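Local coordinates for protein bacterioferritin (Mycobacterium smegmatis str. MC2 155, PDB 3BKN) that probably stores iron in a hollow shell of 24 subunits, oxidising ferrous iron at a dinuclear centre, occupied here by zinc, and binding heme b between paired subunits, at residues G36-L40 with A150-S155. Residues are numbered along the deposited sequence; the frame is centred on the assembly and turned at random.
Sequences GFTEL and AAQCVS
The carbonyl oxygen of Cys-153 meets backbone N-H groups of the first turn of helix 38-64, accepting two weak hydrogen bonds: one from Glu-39 N at 3.1 Å, bent to 120°, and a longer but straighter one from Leu-40 N at 3.4 Å. An acceptor from the C-terminal tail thus lies over the first turn, where it would be expected to interact favourably with the positive end of the helix dipole. A separate water links the two segments, donating to Gly-36 O at 2.7 Å, accepting from Ser-155 N at 3.0 Å, and also hydrogen-bonding Thr-38 OG1. The apolar part of the contact involves the CD1-CE1 side of the Phe-37 ring: CE1 is 3.8 Å from Ala-150 CB at the end of helix 146-151, and CD1 lies 3.6 Å from Val-154 CG1 beyond it. Leu-40 CB lies 3.7 Å from Cys-153 CB and also touches SG; a chi1 of 174°, which sets CG opposite the backbone N, carries CD2 to a looser sulfur contact. The contact joins the turn between helices 5-34 and 38-64, where Gly-36 ends the first helix in a Schellman motif, to the end of the short fifth helix, 146-151, of the ferritin-like fold and the chain that follows. Leu-83 and Phe-87 of helix 83-110 pack against Leu-40, Leu-83 also touches Phe-37, and Leu-140 from helix 114-144 of a neighbouring subunit adjoins the Phe-37 ring.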
ATOM      1  N   GLY A  36      20.678   7.092 -41.695  1.00 43.99           N
ATOM      2  CA  GLY A  36      20.689   7.900 -40.492  1.00 43.55           C
ATOM      3  C   GLY A  36      19.391   8.602 -40.152  1.00 43.10           C
ATOM      4  O   GLY A  36      19.308   9.275 -39.122  1.00 43.91           O
ATOM      5  N   PHE A  37      18.385   8.476 -41.011  1.00 42.86           N
ATOM      6  CA  PHE A  37      17.086   9.094 -40.738  1.00 42.44           C
ATOM      7  C   PHE A  37      16.273   8.162 -39.866  1.00 43.52           C
ATOM      8  O   PHE A  37      15.255   7.616 -40.265  1.00 44.44           O
ATOM      9  CB  PHE A  37      16.347   9.422 -41.992  1.00 39.97           C
ATOM     10  CG  PHE A  37      17.115  10.230 -42.910  1.00 39.53           C
ATOM     11  CD1 PHE A  37      17.574  11.463 -42.530  1.00 38.61           C
ATOM     12  CD2 PHE A  37      17.423   9.752 -44.173  1.00 41.76           C
ATOM     13  CE1 PHE A  37      18.321  12.256 -43.407  1.00 39.90           C
ATOM     14  CE2 PHE A  37      18.198  10.519 -45.066  1.00 41.57           C
ATOM     15  CZ  PHE A  37      18.629  11.794 -44.685  1.00 40.51           C
ATOM     16  N   THR A  38      16.727   8.002 -38.646  1.00 43.80           N
ATOM     17  CA  THR A  38      16.168   7.005 -37.798  1.00 45.27           C
ATOM     18  C   THR A  38      14.784   7.405 -37.331  1.00 46.14           C
ATOM     19  O   THR A  38      13.894   6.535 -37.199  1.00 47.31           O
ATOM     20  CB  THR A  38      17.032   6.768 -36.586  1.00 44.83           C
ATOM     21  OG1 THR A  38      17.199   8.026 -35.940  1.00 47.23           O
ATOM     22  CG2 THR A  38      18.412   6.180 -36.990  1.00 43.12           C
ATOM     23  N   GLU A  39      14.571   8.686 -37.058  1.00 46.12           N
ATOM     24  CA  GLU A  39      13.210   9.113 -36.678  1.00 46.88           C
ATOM     25  C   GLU A  39      12.157   8.838 -37.795  1.00 46.16           C
ATOM     26  O   GLU A  39      11.054   8.298 -37.528  1.00 46.37           O
ATOM     27  CB  GLU A  39      13.175  10.572 -36.170  1.00 47.61           C
ATOM     28  CG  GLU A  39      13.946  10.839 -34.841  1.00 50.82           C
ATOM     29  CD  GLU A  39      13.873   9.706 -33.804  0.50 55.36           C
ATOM     30  OE1 GLU A  39      12.781   9.217 -33.427  0.50 57.13           O
ATOM     31  OE2 GLU A  39      14.947   9.303 -33.346  0.50 57.30           O
ATOM     32  N   LEU A  40      12.503   9.200 -39.033  1.00 44.68           N
ATOM     33  CA  LEU A  40      11.660   8.919 -40.145  1.00 43.95           C
ATOM     34  C   LEU A  40      11.498   7.389 -40.340  1.00 45.15           C
ATOM     35  O   LEU A  40      10.420   6.907 -40.694  1.00 45.73           O
ATOM     36  CB  LEU A  40      12.233   9.585 -41.366  1.00 42.10           C
ATOM     37  CG  LEU A  40      11.462   9.215 -42.622  1.00 41.03           C
ATOM     38  CD1 LEU A  40      10.026   9.767 -42.596  1.00 39.39           C
ATOM     39  CD2 LEU A  40      12.233   9.688 -43.834  1.00 39.77           C
ATOM     40  N   ALA A 150      15.155  16.933 -44.088  1.00 42.58           N
ATOM     41  CA  ALA A 150      15.949  15.796 -43.719  1.00 41.71           C
ATOM     42  C   ALA A 150      16.455  15.913 -42.262  1.00 42.01           C
ATOM     43  O   ALA A 150      16.393  14.913 -41.504  1.00 41.59           O
ATOM     44  CB  ALA A 150      17.126  15.639 -44.719  1.00 41.72           C
ATOM     45  N   ALA A 151      16.937  17.105 -41.869  1.00 41.27           N
ATOM     46  CA  ALA A 151      17.334  17.360 -40.463  1.00 41.19           C
ATOM     47  C   ALA A 151      16.213  17.057 -39.436  1.00 41.79           C
ATOM     48  O   ALA A 151      16.492  16.817 -38.274  1.00 42.08           O
ATOM     49  CB  ALA A 151      17.847  18.784 -40.265  1.00 39.06           C
ATOM     50  N   GLN A 152      14.950  17.045 -39.852  1.00 41.70           N
ATOM     51  CA  GLN A 152      13.889  16.746 -38.905  1.00 41.69           C
ATOM     52  C   GLN A 152      13.640  15.238 -38.818  1.00 42.53           C
ATOM     53  O   GLN A 152      12.715  14.778 -38.125  1.00 43.61           O
ATOM     54  CB  GLN A 152      12.591  17.450 -39.269  1.00 40.17           C
ATOM     55  CG  GLN A 152      12.695  18.927 -39.622  1.00 40.03           C
ATOM     56  CD  GLN A 152      13.481  19.721 -38.638  1.00 39.36           C
ATOM     57  OE1 GLN A 152      13.185  19.684 -37.452  1.00 40.80           O
ATOM     58  NE2 GLN A 152      14.505  20.447 -39.114  1.00 37.03           N
ATOM     59  N   CYS A 153      14.442  14.466 -39.534  1.00 42.46           N
ATOM     60  CA  CYS A 153      14.251  13.046 -39.602  1.00 43.07           C
ATOM     61  C   CYS A 153      15.339  12.295 -38.849  1.00 44.04           C
ATOM     62  O   CYS A 153      15.326  11.073 -38.823  1.00 44.95           O
ATOM     63  CB  CYS A 153      14.247  12.622 -41.055  1.00 42.75           C
ATOM     64  SG  CYS A 153      12.855  13.226 -41.922  1.00 44.49           S
ATOM     65  N   VAL A 154      16.298  13.023 -38.274  1.00 44.09           N
ATOM     66  CA  VAL A 154      17.393  12.422 -37.523  1.00 44.14           C
ATOM     67  C   VAL A 154      17.167  12.744 -36.055  1.00 45.37           C
ATOM     68  O   VAL A 154      16.402  13.658 -35.714  1.00 46.68           O
ATOM     69  CB  VAL A 154      18.788  12.926 -38.000  1.00 43.75           C
ATOM     70  CG1 VAL A 154      18.932  12.711 -39.487  1.00 44.19           C
ATOM     71  CG2 VAL A 154      18.995  14.388 -37.705  1.00 42.30           C
ATOM     72  N   SER A 155      17.812  11.991 -35.177  1.00 45.71           N
ATOM     73  CA  SER A 155      17.706  12.281 -33.756  1.00 45.56           C
ATOM     74  C   SER A 155      18.781  13.282 -33.283  1.00 46.17           C
ATOM     75  O   SER A 155      19.665  13.679 -34.050  1.00 46.60           O
ATOM     76  CB  SER A 155      17.793  10.985 -32.986  1.00 45.47           C
ATOM     77  OG  SER A 155      19.006  10.361 -33.314  1.00 46.51           O
TER
HETATM   78  O   HOH W   1      19.303   9.689 -36.480  1.00 24.40           O